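Local coordinates for protein neutral ceramidase (Pseudomonas aeruginosa, PDB 2ZWS) that hydrolyses the N-acyl linkage of ceramides to release sphingosine and a fatty acid, and also runs the reverse synthesis, using a bound zinc ion, at residues 200-205 with 247-252; 217-222 with 270-275. All coordinates share one frame; numbering follows the deposited sequence.

Contact 1 of 2, residues 200-205 with 247-252. With ZN (zinc ion), chain B.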
loop_
_atom_site.group_PDB
_atom_site.type_symbol
_atom_site.label_atom_id
_atom_site.label_comp_id
_atom_site.label_asym_id
_atom_site.label_seq_id
_atom_site.Cartn_x
_atom_site.Cartn_y
_atom_site.Cartn_z
ATOM N N TRP A 200 1.909 -13.242 0.589
ATOM C CA TRP A 200 1.402 -12.728 -0.697
ATOM C C TRP A 200 0.072 -13.394 -0.983
ATOM O O TRP A 200 -0.027 -14.631 -1.025
ATOM C CB TRP A 200 2.335 -13.068 -1.864
ATOM C CG TRP A 200 3.614 -12.293 -1.896
ATOM C CD1 TRP A 200 3.826 -11.098 -2.515
ATOM C CD2 TRP A 200 4.882 -12.685 -1.331
ATOM N NE1 TRP A 200 5.136 -10.700 -2.360
ATOM C CE2 TRP A 200 5.813 -11.656 -1.646
ATOM C CE3 TRP A 200 5.328 -13.812 -0.602
ATOM C CZ2 TRP A 200 7.158 -11.705 -1.261
ATOM C CZ3 TRP A 200 6.688 -13.853 -0.200
ATOM C CH2 TRP A 200 7.584 -12.795 -0.536
ATOM N N PHE A 201 -0.952 -12.581 -1.174
ATOM C CA PHE A 201 -2.298 -13.092 -1.455
ATOM C C PHE A 201 -3.100 -11.967 -2.118
ATOM O O PHE A 201 -3.065 -10.840 -1.624
ATOM C CB PHE A 201 -3.005 -13.549 -0.171
ATOM C CG PHE A 201 -4.436 -13.931 -0.386
ATOM C CD1 PHE A 201 -5.454 -13.080 0.024
ATOM C CD2 PHE A 201 -4.777 -15.163 -0.968
ATOM C CE1 PHE A 201 -6.796 -13.405 -0.187
ATOM C CE2 PHE A 201 -6.135 -15.502 -1.201
ATOM C CZ PHE A 201 -7.144 -14.630 -0.793
ATOM N N PRO A 202 -3.798 -12.245 -3.237
ATOM C CA PRO A 202 -4.482 -11.127 -3.914
ATOM C C PRO A 202 -5.898 -10.874 -3.426
ATOM O O PRO A 202 -6.756 -11.762 -3.496
ATOM C CB PRO A 202 -4.506 -11.569 -5.388
ATOM C CG PRO A 202 -4.594 -13.118 -5.293
ATOM C CD PRO A 202 -3.939 -13.528 -3.966
ATOM N N VAL A 203 -6.149 -9.650 -2.972
ATOM C CA VAL A 203 -7.501 -9.192 -2.643
ATOM C C VAL A 203 -7.445 -7.677 -2.488
ATOM O O VAL A 203 -6.570 -7.188 -1.775
ATOM C CB VAL A 203 -8.082 -9.887 -1.359
ATOM C CG1 VAL A 203 -7.220 -9.608 -0.077
ATOM C CG2 VAL A 203 -9.566 -9.506 -1.165
ATOM N N HIS A 204 -8.332 -6.953 -3.172
ATOM C CA HIS A 204 -8.378 -5.496 -2.983
ATOM C C HIS A 204 -8.504 -5.121 -1.508
ATOM O O HIS A 204 -9.310 -5.693 -0.773
ATOM C CB HIS A 204 -9.502 -4.831 -3.786
ATOM C CG HIS A 204 -9.066 -4.332 -5.122
ATOM N ND1 HIS A 204 -8.777 -5.179 -6.176
ATOM C CD2 HIS A 204 -8.866 -3.069 -5.577
ATOM C CE1 HIS A 204 -8.390 -4.449 -7.214
ATOM N NE2 HIS A 204 -8.427 -3.170 -6.869
ATOM N N SER A 205 -7.715 -4.129 -1.113
ATOM C CA SER A 205 -7.757 -3.614 0.239
ATOM C C SER A 205 -8.747 -2.444 0.314
ATOM O O SER A 205 -8.377 -1.268 0.534
ATOM C CB SER A 205 -6.342 -3.212 0.690
ATOM O OG SER A 205 -5.567 -4.396 0.855
ATOM N N GLY A 247 -6.193 -7.565 -9.618
ATOM C CA GLY A 247 -6.893 -6.575 -10.428
ATOM C C GLY A 247 -8.404 -6.760 -10.444
ATOM O O GLY A 247 -9.165 -5.775 -10.478
ATOM N N ASN A 248 -8.851 -8.015 -10.460
ATOM C CA ASN A 248 -10.284 -8.281 -10.542
ATOM C C ASN A 248 -10.831 -8.969 -9.290
ATOM O O ASN A 248 -11.865 -9.633 -9.341
ATOM C CB ASN A 248 -10.667 -9.064 -11.844
ATOM C CG ASN A 248 -9.836 -10.347 -12.044
ATOM O OD1 ASN A 248 -8.890 -10.616 -11.288
ATOM N ND2 ASN A 248 -10.211 -11.158 -13.049
ATOM N N LEU A 249 -10.147 -8.774 -8.152
ATOM C CA LEU A 249 -10.518 -9.444 -6.903
ATOM C C LEU A 249 -10.859 -8.456 -5.779
ATOM O O LEU A 249 -10.037 -7.606 -5.404
ATOM C CB LEU A 249 -9.385 -10.361 -6.428
ATOM C CG LEU A 249 -9.084 -11.599 -7.267
ATOM C CD1 LEU A 249 -7.769 -12.207 -6.802
ATOM C CD2 LEU A 249 -10.183 -12.612 -7.061
ATOM N N SER A 250 -12.050 -8.630 -5.226
ATOM C CA SER A 250 -12.562 -7.840 -4.109
ATOM C C SER A 250 -12.613 -8.670 -2.830
ATOM O O SER A 250 -12.648 -9.917 -2.869
ATOM C CB SER A 250 -14.015 -7.448 -4.392
ATOM O OG SER A 250 -14.103 -6.560 -5.481
ATOM N N PRO A 251 -12.710 -8.001 -1.671
ATOM C CA PRO A 251 -12.989 -8.773 -0.452
ATOM C C PRO A 251 -14.312 -9.529 -0.619
ATOM O O PRO A 251 -15.284 -9.032 -1.252
ATOM C CB PRO A 251 -13.145 -7.695 0.631
ATOM C CG PRO A 251 -12.378 -6.517 0.080
ATOM C CD PRO A 251 -12.612 -6.547 -1.409
ATOM N N ASN A 252 -14.355 -10.723 -0.066
ATOM C CA ASN A 252 -15.615 -11.445 -0.021
ATOM C C ASN A 252 -16.594 -10.712 0.896
ATOM O O ASN A 252 -16.172 -9.982 1.806
ATOM C CB ASN A 252 -15.359 -12.836 0.528
ATOM C CG ASN A 252 -16.562 -13.770 0.385
ATOM O OD1 ASN A 252 -17.502 -13.525 -0.406
ATOM N ND2 ASN A 252 -16.564 -14.818 1.192
HETATM ZN ZN ZN B . -7.423 -1.554 -7.788
HETATM O O HOH W 1 -8.490 0.167 -7.176
#
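His-204 lies with its ring and its backbone N on one carbonyl of the facing chain, Leu-249 O. The backbone N donates to this oxygen at 2.9 Å, and ND1 of the same His-204 reaches Leu-249 O at 2.8 Å, with a more bent N-H...O angle of 139°. The two donors come from opposite faces of the carbonyl plane, so the oxygen is clasped between them. With ND1 tied to Leu-249 O and NE2 to the zinc ion, 2.1 Å away, the rotation of the imidazole is fixed from both ends; histidine suits the place because one flat ring carries both a donor and a metal ligand. Leu-249 is thus a second-shell residue acting through its backbone. His-97, Glu-411, Tyr-448 and a water complete the zinc site.

Apolar groups suit the flanks of this buried clasp, since they pack round it without competing for its polar atoms. Pro-202 and Leu-249 lie side by side and point the same way, CD1 of the leucine touching CB of the proline at 3.6 Å. Val-203 turns CG2 anti to its own N, which brings this methyl to the Ser-250 to Pro-251 peptide, 3.5 Å from Pro-251 N. The Pro-251 ring in turn sets CG 3.3 Å from His-204 O. Between these anchors Ser-250, probably the catalytic nucleophile, has its CB pointing away from 200-205.

The segment 200-205 continues from strand 194-200, while strand 249-251 pairs antiparallel with 157-159. Gln-276 of helix 265-286 packs on Val-203, and the start of helix 218-231 touches Ser-205.

Contact 2 of 2, residues 217-222 with 270-275; sequences PDNKGY and REIGLR
Asn-219 meets helix 265-286 at Gly-273: their CA atoms are 4.4 Å apart, and Asn-219 O lies 3.3 Å from Gly-273 CA. Glycine suits this crossing because a side chain there would point at Asn-219 O and the Tyr-222 ring; the axes of the short segments 218-222 and 270-275 approach to 7.4 Å, crossing at -55°. The amide of Asn-219 crosses the methyl of Ile-272, ND2 to CG2 3.6 Å, while its polar atoms are satisfied by Gln-276, which donates to OD1, and by Ser-207.

One turn on, CG of Tyr-222 is anti to its backbone N (chi1 -178°), which carries the ring out toward helix 265-286. In one of two modelled conformers, Arg-270 puts CG over one face, toward the rim, a CH-pi contact 3.9 Å from the ring centroid, and its extended chain continues past the hydroxyl. Leu-274, also modelled twice, meets the ring edge, CD2 to Tyr-222 CE1 3.6 Å. Tyrosine fits because aliphatic carbon lines its ring while OH joins a water 2.7 Å away that also accepts from Arg-270 NH1.

Pro-251 of strand 249-251 packs against Asn-219 and Ile-272 where helices 218-231 and 265-286 cross, and Trp-582 meets the Tyr-222 ring edge-to-face.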
loop_
_atom_site.group_PDB
_atom_site.type_symbol
_atom_site.label_atom_id
_atom_site.label_comp_id
_atom_site.label_asym_id
_atom_site.label_seq_id
_atom_site.Cartn_x
_atom_site.Cartn_y
_atom_site.Cartn_z
ATOM N N PRO A 217 -4.840 1.410 6.950
ATOM C CA PRO A 217 -4.162 0.464 6.072
ATOM C C PRO A 217 -5.067 -0.720 5.673
ATOM O O PRO A 217 -4.584 -1.663 5.020
ATOM C CB PRO A 217 -3.000 -0.008 6.941
ATOM C CG PRO A 217 -3.599 -0.047 8.347
ATOM C CD PRO A 217 -4.520 1.163 8.369
ATOM N N ASP A 218 -6.348 -0.653 6.053
ATOM C CA ASP A 218 -7.385 -1.558 5.522
ATOM C C ASP A 218 -7.126 -3.009 5.877
ATOM O O ASP A 218 -6.464 -3.274 6.876
ATOM C CB ASP A 218 -7.561 -1.324 4.016
ATOM C CG ASP A 218 -8.957 -1.689 3.512
ATOM O OD1 ASP A 218 -9.219 -2.891 3.239
ATOM O OD2 ASP A 218 -9.793 -0.766 3.372
ATOM N N ASN A 219 -7.657 -3.964 5.105
ATOM C CA ASN A 219 -7.648 -5.323 5.610
ATOM C C ASN A 219 -6.241 -5.930 5.715
ATOM O O ASN A 219 -5.932 -6.652 6.676
ATOM C CB ASN A 219 -8.650 -6.227 4.872
ATOM C CG ASN A 219 -8.411 -6.326 3.373
ATOM O OD1 ASN A 219 -7.321 -6.694 2.933
ATOM N ND2 ASN A 219 -9.471 -6.085 2.575
ATOM N N LYS A 220 -5.367 -5.642 4.749
ATOM C CA LYS A 220 -3.986 -6.154 4.845
ATOM C C LYS A 220 -3.237 -5.510 5.984
ATOM O O LYS A 220 -2.474 -6.163 6.687
ATOM C CB LYS A 220 -3.255 -5.970 3.510
ATOM C CG LYS A 220 -3.801 -6.981 2.427
ATOM C CD LYS A 220 -2.913 -6.977 1.196
ATOM C CE LYS A 220 -3.353 -8.087 0.200
ATOM N NZ LYS A 220 -3.116 -9.453 0.774
ATOM N N GLY A 221 -3.525 -4.239 6.224
ATOM C CA GLY A 221 -2.927 -3.545 7.360
ATOM C C GLY A 221 -3.398 -4.123 8.684
ATOM O O GLY A 221 -2.604 -4.161 9.654
ATOM N N TYR A 222 -4.666 -4.531 8.771
ATOM C CA TYR A 222 -5.141 -5.173 9.998
ATOM C C TYR A 222 -4.445 -6.527 10.196
ATOM O O TYR A 222 -4.032 -6.869 11.301
ATOM C CB TYR A 222 -6.664 -5.395 10.020
ATOM C CG TYR A 222 -7.013 -6.008 11.360
ATOM C CD1 TYR A 222 -7.215 -7.383 11.483
ATOM C CD2 TYR A 222 -7.041 -5.224 12.523
ATOM C CE1 TYR A 222 -7.472 -7.965 12.713
ATOM C CE2 TYR A 222 -7.300 -5.791 13.775
ATOM C CZ TYR A 222 -7.507 -7.168 13.856
ATOM O OH TYR A 222 -7.762 -7.756 15.063
ATOM N N ARG A 270 -11.601 -5.886 9.743
ATOM C CA ARG A 270 -11.049 -6.811 10.734
ATOM C C ARG A 270 -11.244 -8.274 10.302
ATOM O O ARG A 270 -10.330 -9.073 10.392
ATOM C CB ARG A 270 -11.702 -6.554 12.102
ATOM C CG ARG A 270 -11.029 -7.283 13.263
ATOM C CD ARG A 270 -11.610 -6.847 14.608
ATOM N NE ARG A 270 -11.048 -7.627 15.710
ATOM C CZ ARG A 270 -11.116 -7.287 16.999
ATOM N NH1 ARG A 270 -10.564 -8.070 17.910
ATOM N NH2 ARG A 270 -11.724 -6.168 17.383
ATOM N N GLU A 271 -12.440 -8.603 9.828
ATOM C CA GLU A 271 -12.751 -9.974 9.441
ATOM C C GLU A 271 -11.925 -10.449 8.252
ATOM O O GLU A 271 -11.371 -11.541 8.296
ATOM C CB GLU A 271 -14.237 -10.114 9.143
ATOM C CG GLU A 271 -14.676 -11.518 8.686
ATOM C CD GLU A 271 -14.417 -12.630 9.701
ATOM O OE1 GLU A 271 -14.218 -12.368 10.910
ATOM O OE2 GLU A 271 -14.435 -13.809 9.274
ATOM N N ILE A 272 -11.859 -9.646 7.196
ATOM C CA ILE A 272 -11.082 -10.028 5.996
ATOM C C ILE A 272 -9.593 -10.045 6.334
ATOM O O ILE A 272 -8.840 -10.912 5.874
ATOM C CB ILE A 272 -11.431 -9.120 4.766
ATOM C CG1 ILE A 272 -12.926 -9.225 4.429
ATOM C CG2 ILE A 272 -10.543 -9.423 3.515
ATOM C CD1 ILE A 272 -13.417 -10.693 4.138
ATOM N N GLY A 273 -9.146 -9.099 7.163
ATOM C CA GLY A 273 -7.777 -9.170 7.671
ATOM C C GLY A 273 -7.499 -10.436 8.444
ATOM O O GLY A 273 -6.465 -11.085 8.247
ATOM N N LEU A 274 -8.417 -10.797 9.323
ATOM C CA LEU A 274 -8.233 -12.022 10.116
ATOM C C LEU A 274 -8.204 -13.271 9.247
ATOM O O LEU A 274 -7.448 -14.200 9.543
ATOM C CB LEU A 274 -9.311 -12.170 11.181
ATOM C CG LEU A 274 -9.136 -11.236 12.376
ATOM C CD1 LEU A 274 -10.355 -11.334 13.278
ATOM C CD2 LEU A 274 -7.866 -11.536 13.161
ATOM N N ARG A 275 -9.015 -13.306 8.190
ATOM C CA ARG A 275 -9.013 -14.477 7.299
ATOM C C ARG A 275 -7.650 -14.662 6.634
ATOM O O ARG A 275 -7.113 -15.776 6.582
ATOM C CB ARG A 275 -10.127 -14.379 6.256
ATOM C CG ARG A 275 -11.502 -14.540 6.884
ATOM C CD ARG A 275 -12.605 -14.367 5.883
ATOM N NE ARG A 275 -13.886 -14.300 6.587
ATOM C CZ ARG A 275 -15.082 -14.192 6.017
ATOM N NH1 ARG A 275 -15.212 -14.144 4.692
ATOM N NH2 ARG A 275 -16.163 -14.117 6.795
HETATM O O HOH W 2 -8.710 -9.855 16.555
#

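Overall arrangement
Contacts 1 and 2 have centres 11 Å apart and interlock along the chain: 200-205, 217-222, 247-252 and 270-275 come in that order, so each contact spans a segment of the other. The loop after strand 194-200 leads to helix 218-231, and strand 249-251 to helix 265-286, all within the N-terminal part of the ceramidase. The two also touch directly, through a probable hydrogen bond from Lys-220 NZ to Phe-201 O at 2.8 Å. The helix pair thus backs the loop and strand that carry a zinc ligand and the probable nucleophile, while Tyr-222 of the pair also meets Trp-582, next in sequence to the magnesium ligand Asp-581.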